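DraIII (Deinococcus radiophilus, PDB 4L0K) cleaves DNA at specific sites as a type II restriction endonuclease, probably of the His-Me finger group. Local coordinates at residues A[36-41]-A[51-56]; A[120-125]-A[179-184]; A[75-80]-A[113-118]. All coordinates share one frame; numbering follows the deposited sequence.

Interaction 1 of 3, residues A[36-41]-A[51-56]; sequences PFLVSL and KIVRDA
Leu38 and Leu41 meet Ile52 and Val53 in a purely apolar packing contact, with no hydrogen bond crossing it, between residues 36-41, which run into the short helix 39-44, and the second half of helix 46-57. Leu38 touches both residues of the longer helix. Its CD1 does the touching, lying 3.6 Å from CG2 of Val53 and 4.1 Å from CG2 of Ile52, so one methyl meets the beta-branches of two consecutive residues. Val53 has chi1 at 170°, which sets CG1 anti to the backbone N and turns CG2 to the side that faces Leu38.

Ile52 is the shared partner. While its CG2 faces Leu38, the far end of its other branch, CD1, comes within 3.8 Å of CD2 of Leu41, and these two side chains run at about a right angle to each other. Both leucines and Ile52 are buried; Val53 is partly exposed.

Val39 N is hydrogen-bonded to Pro36 O at 3.0 Å, a turn on which Leu38 sits. On the side of helix 46-57 away from the leucines, Arg54 NH1 makes a salt bridge of 2.7 Å to OD1 of its neighbour Asp55, near the guanidinium plane. Helix 112-126 closes the contact from another side, since Leu38 also packs on Thr123.

The pairs run in opposite chain directions, Leu41 with Ile52 and then Leu38 with Val53, as expected of two consecutive helices folded back on each other in an alpha-alpha hairpin.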
loop_
_atom_site.group_PDB
_atom_site.type_symbol
_atom_site.label_atom_id
_atom_site.label_comp_id
_atom_site.label_asym_id
_atom_site.label_seq_id
_atom_site.Cartn_x
_atom_site.Cartn_y
_atom_site.Cartn_z
ATOM N N PRO A 36 19.127 -26.242 7.926
ATOM C CA PRO A 36 18.777 -27.488 8.629
ATOM C C PRO A 36 17.461 -27.386 9.409
ATOM O O PRO A 36 16.618 -28.287 9.340
ATOM C CB PRO A 36 19.955 -27.697 9.590
ATOM C CG PRO A 36 20.599 -26.342 9.735
ATOM C CD PRO A 36 20.413 -25.688 8.399
ATOM N N PHE A 37 17.284 -26.269 10.107
ATOM C CA PHE A 37 16.060 -25.974 10.862
ATOM C C PHE A 37 14.785 -25.903 10.012
ATOM O O PHE A 37 13.684 -25.833 10.552
ATOM C CB PHE A 37 16.244 -24.678 11.658
ATOM C CG PHE A 37 16.688 -23.510 10.816
ATOM C CD1 PHE A 37 18.023 -23.353 10.466
ATOM C CD2 PHE A 37 15.767 -22.573 10.364
ATOM C CE1 PHE A 37 18.433 -22.290 9.683
ATOM C CE2 PHE A 37 16.176 -21.510 9.578
ATOM C CZ PHE A 37 17.507 -21.366 9.245
ATOM N N LEU A 38 14.927 -25.923 8.689
ATOM C CA LEU A 38 13.760 -25.948 7.809
ATOM C C LEU A 38 13.435 -27.322 7.212
ATOM O O LEU A 38 12.391 -27.480 6.553
ATOM C CB LEU A 38 13.883 -24.902 6.705
ATOM C CG LEU A 38 13.473 -23.489 7.149
ATOM C CD1 LEU A 38 13.887 -22.467 6.130
ATOM C CD2 LEU A 38 11.978 -23.435 7.395
ATOM N N VAL A 39 14.287 -28.320 7.467
ATOM C CA VAL A 39 14.097 -29.619 6.811
ATOM C C VAL A 39 12.692 -30.189 7.052
ATOM O O VAL A 39 11.931 -30.401 6.107
ATOM C CB VAL A 39 15.217 -30.653 7.163
ATOM C CG1 VAL A 39 14.855 -32.032 6.638
ATOM C CG2 VAL A 39 16.558 -30.210 6.585
ATOM N N SER A 40 12.328 -30.380 8.314
ATOM C CA SER A 40 10.984 -30.854 8.651
ATOM C C SER A 40 9.893 -29.977 8.042
ATOM O O SER A 40 8.913 -30.500 7.485
ATOM C CB SER A 40 10.796 -30.942 10.161
ATOM O OG SER A 40 11.744 -31.824 10.732
ATOM N N LEU A 41 10.068 -28.658 8.104
ATOM C CA LEU A 41 9.017 -27.791 7.581
ATOM C C LEU A 41 8.878 -28.004 6.065
ATOM O O LEU A 41 7.752 -28.077 5.547
ATOM C CB LEU A 41 9.246 -26.318 7.940
ATOM C CG LEU A 41 7.995 -25.434 7.817
ATOM C CD1 LEU A 41 6.895 -25.942 8.751
ATOM C CD2 LEU A 41 8.336 -24.000 8.128
ATOM N N LYS A 51 8.660 -19.891 1.311
ATOM C CA LYS A 51 8.347 -18.485 1.552
ATOM C C LYS A 51 9.216 -17.894 2.664
ATOM O O LYS A 51 9.653 -16.754 2.565
ATOM C CB LYS A 51 6.853 -18.262 1.827
ATOM C CG LYS A 51 6.017 -18.077 0.552
ATOM C CD LYS A 51 4.559 -17.729 0.856
ATOM C CE LYS A 51 3.624 -18.913 0.628
ATOM N NZ LYS A 51 3.207 -19.024 -0.799
ATOM N N ILE A 52 9.473 -18.670 3.712
ATOM C CA ILE A 52 10.414 -18.237 4.755
ATOM C C ILE A 52 11.817 -17.970 4.166
ATOM O O ILE A 52 12.374 -16.880 4.347
ATOM C CB ILE A 52 10.490 -19.241 5.934
ATOM C CG1 ILE A 52 9.239 -19.097 6.799
ATOM C CG2 ILE A 52 11.759 -19.008 6.765
ATOM C CD1 ILE A 52 9.002 -20.246 7.757
ATOM N N VAL A 53 12.375 -18.945 3.448
ATOM C CA VAL A 53 13.656 -18.692 2.771
ATOM C C VAL A 53 13.631 -17.431 1.885
ATOM O O VAL A 53 14.462 -16.547 2.053
ATOM C CB VAL A 53 14.170 -19.916 1.959
ATOM C CG1 VAL A 53 15.358 -19.519 1.079
ATOM C CG2 VAL A 53 14.556 -21.037 2.896
ATOM N N ARG A 54 12.661 -17.333 0.978
ATOM C CA ARG A 54 12.535 -16.151 0.099
ATOM C C ARG A 54 12.444 -14.810 0.847
ATOM O O ARG A 54 13.178 -13.873 0.537
ATOM C CB ARG A 54 11.341 -16.314 -0.846
ATOM C CG ARG A 54 11.054 -15.114 -1.751
ATOM C CD ARG A 54 9.791 -14.365 -1.303
ATOM N NE ARG A 54 8.583 -14.940 -1.884
ATOM C CZ ARG A 54 7.358 -14.851 -1.360
ATOM N NH1 ARG A 54 7.129 -14.219 -0.207
ATOM N NH2 ARG A 54 6.351 -15.421 -2.002
ATOM N N ASP A 55 11.544 -14.717 1.825
ATOM C CA ASP A 55 11.390 -13.478 2.592
ATOM C C ASP A 55 12.641 -13.163 3.396
ATOM O O ASP A 55 12.968 -12.008 3.592
ATOM C CB ASP A 55 10.176 -13.530 3.534
ATOM C CG ASP A 55 8.868 -13.495 2.793
ATOM O OD1 ASP A 55 8.911 -13.327 1.555
ATOM O OD2 ASP A 55 7.801 -13.603 3.444
ATOM N N ALA A 56 13.345 -14.194 3.855
ATOM C CA ALA A 56 14.568 -13.974 4.620
ATOM C C ALA A 56 15.732 -13.503 3.753
ATOM O O ALA A 56 16.552 -12.693 4.193
ATOM C CB ALA A 56 14.958 -15.220 5.368
#

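Interaction 2 of 3, residues A[120-125]-A[179-184]; sequences RKLTWL and VETAHK
Leu122 and Thr181 supply the van der Waals part of this contact, where the middle of helix 112-126 faces strand 179-183. The methyl CD2 of Leu122 lies 3.8 Å from OG1 of Thr181, the two side chains passing at a slant. Thr181 has its hydroxyl beside the backbone N (chi1 -76°), and that same OG1 is hydrogen-bonded to Asp55 OD2 of helix 46-57, so the leucine packs against a polar atom that already has a partner. Leu122 also touches Phe196 of the paired strand 194-198 and Ile52 of helix 46-57.

The polar part is a pair of lysines joined through water. Lys121 comes from the helix and Lys184 from just past the strand end, and their NZ atoms stand 4.4 Å apart. One water accepts a hydrogen bond from each, 3.0 Å from Lys121 NZ and 3.0 Å from Lys184 NZ. In Lys184 a chi1 of -65° directs the chain, and the extended run beyond CB carries NZ toward the helix. Other partners hold both amines: Lys121 NZ bonds to the carbonyl of Ala191, and Lys184 has its strongest polar partner in Glu192.

With no direct hydrogen bond between helix and strand, the contact rests on one methyl-to-hydroxyl van der Waals touch and one water bridge; the bridging oxygen and the nearby acceptors probably ease the repulsion between the two ammonium groups.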
loop_
_atom_site.group_PDB
_atom_site.type_symbol
_atom_site.label_atom_id
_atom_site.label_comp_id
_atom_site.label_asym_id
_atom_site.label_seq_id
_atom_site.Cartn_x
_atom_site.Cartn_y
_atom_site.Cartn_z
ATOM N N ARG A 120 15.796 -18.001 10.587
ATOM C CA ARG A 120 15.669 -18.799 11.812
ATOM C C ARG A 120 14.501 -18.307 12.685
ATOM O O ARG A 120 13.718 -19.100 13.221
ATOM C CB ARG A 120 16.974 -18.786 12.610
ATOM C CG ARG A 120 17.828 -20.043 12.479
ATOM C CD ARG A 120 19.048 -19.964 13.405
ATOM N NE ARG A 120 19.884 -18.811 13.081
ATOM C CZ ARG A 120 21.050 -18.888 12.448
ATOM N NH1 ARG A 120 21.537 -20.072 12.080
ATOM N NH2 ARG A 120 21.735 -17.785 12.188
ATOM N N LYS A 121 14.382 -16.988 12.791
ATOM C CA LYS A 121 13.361 -16.368 13.623
ATOM C C LYS A 121 11.985 -16.735 13.121
ATOM O O LYS A 121 11.119 -17.133 13.884
ATOM C CB LYS A 121 13.513 -14.851 13.600
ATOM C CG LYS A 121 12.406 -14.126 14.342
ATOM C CD LYS A 121 12.400 -14.458 15.834
ATOM C CE LYS A 121 11.287 -13.706 16.544
ATOM N NZ LYS A 121 11.417 -12.226 16.371
ATOM N N LEU A 122 11.810 -16.595 11.816
ATOM C CA LEU A 122 10.547 -16.851 11.157
ATOM C C LEU A 122 10.139 -18.321 11.260
ATOM O O LEU A 122 8.947 -18.626 11.391
ATOM C CB LEU A 122 10.658 -16.420 9.693
ATOM C CG LEU A 122 10.026 -15.097 9.275
ATOM C CD1 LEU A 122 9.724 -14.178 10.452
ATOM C CD2 LEU A 122 10.884 -14.397 8.250
ATOM N N THR A 123 11.115 -19.232 11.198
ATOM C CA THR A 123 10.810 -20.651 11.435
ATOM C C THR A 123 10.337 -20.889 12.878
ATOM O O THR A 123 9.400 -21.681 13.155
ATOM C CB THR A 123 12.039 -21.553 11.165
ATOM O OG1 THR A 123 12.606 -21.219 9.893
ATOM C CG2 THR A 123 11.633 -23.019 11.177
ATOM N N TRP A 124 11.009 -20.212 13.798
ATOM C CA TRP A 124 10.656 -20.309 15.209
ATOM C C TRP A 124 9.216 -19.806 15.447
ATOM O O TRP A 124 8.438 -20.440 16.171
ATOM C CB TRP A 124 11.677 -19.535 16.047
ATOM C CG TRP A 124 11.429 -19.522 17.538
ATOM C CD1 TRP A 124 11.737 -20.512 18.435
ATOM C CD2 TRP A 124 10.865 -18.445 18.306
ATOM N NE1 TRP A 124 11.387 -20.125 19.704
ATOM C CE2 TRP A 124 10.851 -18.865 19.658
ATOM C CE3 TRP A 124 10.361 -17.176 17.981
ATOM C CZ2 TRP A 124 10.337 -18.060 20.692
ATOM C CZ3 TRP A 124 9.862 -16.365 19.010
ATOM C CH2 TRP A 124 9.857 -16.816 20.352
ATOM N N LEU A 125 8.865 -18.685 14.818
ATOM C CA LEU A 125 7.514 -18.128 14.937
ATOM C C LEU A 125 6.539 -19.121 14.349
ATOM O O LEU A 125 5.451 -19.335 14.898
ATOM C CB LEU A 125 7.377 -16.819 14.147
ATOM C CG LEU A 125 7.433 -15.452 14.819
ATOM C CD1 LEU A 125 7.699 -15.553 16.320
ATOM C CD2 LEU A 125 8.446 -14.551 14.096
ATOM N N VAL A 179 -1.068 -13.446 4.730
ATOM C CA VAL A 179 0.012 -13.175 5.702
ATOM C C VAL A 179 1.346 -12.800 5.040
ATOM O O VAL A 179 1.694 -13.317 3.999
ATOM C CB VAL A 179 0.180 -14.350 6.719
ATOM C CG1 VAL A 179 1.443 -14.216 7.504
ATOM C CG2 VAL A 179 -0.982 -14.345 7.686
ATOM N N GLU A 180 2.070 -11.865 5.641
ATOM C CA GLU A 180 3.332 -11.382 5.102
ATOM C C GLU A 180 4.334 -11.287 6.225
ATOM O O GLU A 180 3.968 -11.378 7.411
ATOM C CB GLU A 180 3.167 -9.994 4.456
ATOM C CG GLU A 180 2.188 -10.007 3.305
ATOM C CD GLU A 180 2.022 -8.661 2.631
ATOM O OE1 GLU A 180 2.182 -7.610 3.288
ATOM O OE2 GLU A 180 1.726 -8.660 1.424
ATOM N N THR A 181 5.597 -11.118 5.848
ATOM C CA THR A 181 6.654 -10.891 6.808
ATOM C C THR A 181 6.656 -9.435 7.227
ATOM O O THR A 181 6.585 -8.543 6.396
ATOM C CB THR A 181 8.030 -11.285 6.229
ATOM O OG1 THR A 181 8.155 -12.712 6.239
ATOM C CG2 THR A 181 9.140 -10.696 7.063
ATOM N N ALA A 182 6.739 -9.190 8.526
ATOM C CA ALA A 182 6.719 -7.827 9.029
ATOM C C ALA A 182 8.067 -7.410 9.592
ATOM O O ALA A 182 8.829 -8.241 10.121
ATOM C CB ALA A 182 5.635 -7.673 10.086
ATOM N N HIS A 183 8.327 -6.113 9.469
ATOM C CA HIS A 183 9.447 -5.435 10.096
ATOM C C HIS A 183 8.927 -4.418 11.092
ATOM O O HIS A 183 8.306 -3.426 10.711
ATOM C CB HIS A 183 10.303 -4.751 9.031
ATOM C CG HIS A 183 10.940 -5.719 8.090
ATOM N ND1 HIS A 183 10.252 -6.302 7.046
ATOM C CD2 HIS A 183 12.178 -6.263 8.078
ATOM C CE1 HIS A 183 11.050 -7.138 6.411
ATOM N NE2 HIS A 183 12.226 -7.133 7.015
ATOM N N LYS A 184 9.186 -4.671 12.371
ATOM C CA LYS A 184 8.647 -3.843 13.447
ATOM C C LYS A 184 9.130 -2.404 13.333
ATOM O O LYS A 184 8.399 -1.470 13.645
ATOM C CB LYS A 184 9.032 -4.405 14.817
ATOM C CG LYS A 184 8.440 -5.751 15.139
ATOM C CD LYS A 184 9.093 -6.328 16.407
ATOM C CE LYS A 184 9.035 -7.853 16.400
ATOM N NZ LYS A 184 9.703 -8.422 17.610
HETATM O O HOH W 1 8.663 -11.116 16.728
#

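Interaction 3 of 3, residues A[75-80]-A[113-118]; sequences PRYVAI and DSCIDV
Cys115 projects from helix 112-126 into the angle between Arg76 and Tyr77 of the loop 75-80, and its sulfur carries most of the contact. SG sits 3.8 Å from CB of Arg76 and 3.9 Å from CD2 of Tyr77. Against the tyrosine this is a sulfur-aromatic contact at the ring edge: SG lies 5.3 Å from the centroid of the Tyr77 ring and 79° off its normal, close to the ring plane and well clear of the face. CB of Cys115 follows at 4.1 Å from the same CD2 of Tyr77. Arg76 presents aliphatic carbon only, its chain stretched out from CG to NE so that the guanidinium is carried past the sulfur.

The next shell fixes the tyrosine. With chi1 at 49° its CG lies between the backbone N and the carbonyl carbon, folding the ring back over its own loop, where CB of Pro75 lies 3.7 Å above one face, offset toward the rim. Pro75 O accepts from both Val78 N and Ala79 N, holding the turn that carries Arg76 and Tyr77. Further out, the Tyr77 ring meets those of Tyr14 and Tyr112, the latter edge-to-face.

Arg76 is held by its backbone, which hydrogen-bonds to Thr57 at the end of helix 46-57 and to Ala110 shortly before helix 112-126; its NE makes a weak bond to Met58 O. The loop, which leads on to helix 83-89, thus packs against the first half of helix 112-126, while helix 46-57 borders both partners through Thr57 on Tyr77 and Ala56 on Val118.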
loop_
_atom_site.group_PDB
_atom_site.type_symbol
_atom_site.label_atom_id
_atom_site.label_comp_id
_atom_site.label_asym_id
_atom_site.label_seq_id
_atom_site.Cartn_x
_atom_site.Cartn_y
_atom_site.Cartn_z
ATOM N N PRO A 75 19.176 -11.684 -4.211
ATOM C CA PRO A 75 19.393 -11.829 -2.761
ATOM C C PRO A 75 19.720 -10.491 -2.078
ATOM O O PRO A 75 20.371 -9.629 -2.677
ATOM C CB PRO A 75 20.608 -12.769 -2.670
ATOM C CG PRO A 75 20.652 -13.481 -3.996
ATOM C CD PRO A 75 20.156 -12.457 -4.992
ATOM N N ARG A 76 19.276 -10.326 -0.835
ATOM C CA ARG A 76 19.539 -9.097 -0.087
ATOM C C ARG A 76 21.032 -8.939 0.201
ATOM O O ARG A 76 21.522 -7.829 0.359
ATOM C CB ARG A 76 18.749 -9.090 1.229
ATOM C CG ARG A 76 17.228 -9.025 1.061
ATOM C CD ARG A 76 16.539 -9.320 2.384
ATOM N NE ARG A 76 15.141 -8.881 2.433
ATOM C CZ ARG A 76 14.735 -7.713 2.927
ATOM N NH1 ARG A 76 15.612 -6.844 3.410
ATOM N NH2 ARG A 76 13.448 -7.416 2.940
ATOM N N TYR A 77 21.744 -10.056 0.281
ATOM C CA TYR A 77 23.188 -10.016 0.505
ATOM C C TYR A 77 23.978 -9.875 -0.800
ATOM O O TYR A 77 25.203 -9.950 -0.804
ATOM C CB TYR A 77 23.668 -11.213 1.335
ATOM C CG TYR A 77 23.172 -12.564 0.864
ATOM C CD1 TYR A 77 23.728 -13.185 -0.257
ATOM C CD2 TYR A 77 22.167 -13.237 1.559
ATOM C CE1 TYR A 77 23.286 -14.440 -0.679
ATOM C CE2 TYR A 77 21.719 -14.485 1.149
ATOM C CZ TYR A 77 22.282 -15.088 0.028
ATOM O OH TYR A 77 21.834 -16.328 -0.384
ATOM N N VAL A 78 23.253 -9.661 -1.895
ATOM C CA VAL A 78 23.835 -9.236 -3.159
ATOM C C VAL A 78 23.476 -7.759 -3.369
ATOM O O VAL A 78 24.271 -6.977 -3.903
ATOM C CB VAL A 78 23.308 -10.094 -4.349
ATOM C CG1 VAL A 78 23.455 -9.343 -5.677
ATOM C CG2 VAL A 78 24.013 -11.451 -4.402
ATOM N N ALA A 79 22.283 -7.380 -2.913
ATOM C CA ALA A 79 21.798 -5.999 -3.022
ATOM C C ALA A 79 22.570 -5.035 -2.116
ATOM O O ALA A 79 22.403 -3.824 -2.214
ATOM C CB ALA A 79 20.316 -5.934 -2.709
ATOM N N ILE A 80 23.416 -5.588 -1.247
ATOM C CA ILE A 80 24.285 -4.802 -0.374
ATOM C C ILE A 80 25.667 -4.539 -0.995
ATOM O O ILE A 80 26.381 -3.636 -0.566
ATOM C CB ILE A 80 24.463 -5.511 0.990
ATOM C CG1 ILE A 80 24.813 -4.513 2.098
ATOM C CG2 ILE A 80 25.479 -6.649 0.884
ATOM C CD1 ILE A 80 24.916 -5.145 3.474
ATOM N N ASP A 113 24.595 -13.151 7.092
ATOM C CA ASP A 113 24.295 -13.688 8.418
ATOM C C ASP A 113 22.925 -13.219 8.918
ATOM O O ASP A 113 22.193 -13.993 9.516
ATOM C CB ASP A 113 25.371 -13.294 9.432
ATOM C CG ASP A 113 26.737 -13.944 9.149
ATOM O OD1 ASP A 113 27.710 -13.512 9.801
ATOM O OD2 ASP A 113 26.850 -14.863 8.294
ATOM N N SER A 114 22.598 -11.951 8.670
ATOM C CA SER A 114 21.314 -11.371 9.081
ATOM C C SER A 114 20.151 -12.072 8.391
ATOM O O SER A 114 19.155 -12.414 9.041
ATOM C CB SER A 114 21.259 -9.880 8.754
ATOM O OG SER A 114 22.237 -9.165 9.482
ATOM N N CYS A 115 20.285 -12.276 7.076
ATOM C CA CYS A 115 19.279 -12.997 6.306
ATOM C C CYS A 115 19.036 -14.387 6.881
ATOM O O CYS A 115 17.880 -14.801 7.056
ATOM C CB CYS A 115 19.665 -13.069 4.831
ATOM S SG CYS A 115 19.725 -11.432 4.061
ATOM N N ILE A 116 20.117 -15.086 7.218
ATOM C CA ILE A 116 19.959 -16.405 7.840
ATOM C C ILE A 116 19.279 -16.312 9.222
ATOM O O ILE A 116 18.383 -17.106 9.534
ATOM C CB ILE A 116 21.304 -17.206 7.921
ATOM C CG1 ILE A 116 22.034 -17.208 6.573
ATOM C CG2 ILE A 116 21.066 -18.626 8.422
ATOM C CD1 ILE A 116 21.206 -17.682 5.419
ATOM N N ASP A 117 19.698 -15.344 10.034
ATOM C CA ASP A 117 19.050 -15.048 11.325
ATOM C C ASP A 117 17.526 -14.875 11.208
ATOM O O ASP A 117 16.763 -15.521 11.936
ATOM C CB ASP A 117 19.639 -13.784 11.962
ATOM C CG ASP A 117 21.031 -13.995 12.505
ATOM O OD1 ASP A 117 21.418 -15.170 12.697
ATOM O OD2 ASP A 117 21.739 -12.991 12.750
ATOM N N VAL A 118 17.114 -13.999 10.289
ATOM C CA VAL A 118 15.708 -13.773 9.959
ATOM C C VAL A 118 14.994 -15.080 9.590
ATOM O O VAL A 118 13.908 -15.364 10.123
ATOM C CB VAL A 118 15.562 -12.731 8.812
ATOM C CG1 VAL A 118 14.178 -12.813 8.149
ATOM C CG2 VAL A 118 15.870 -11.302 9.326
#

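How the interactions relate
Helix 112-126 ties the three together: interaction 3 uses its first half, interaction 2 its second, and residues of interaction 1 pack on both. The centres of interactions 1 and 2 lie about 11 Å apart, and that of interaction 3 about 14 Å from each. Along the chain they follow in the order 1, 3, 2 without overlap. Ala56, closing interaction 1, packs on Cys115 and Val118, while Phe37 lies on Arg120 and Thr123. Strand 179-183 of interaction 2 pairs antiparallel with strand 194-198, followed by helix 199-205, an arrangement consistent with a His-Me finger, so interaction 2 joins the helical part to the probable nuclease motif, while interactions 1 and 3 pack around helix 112-126.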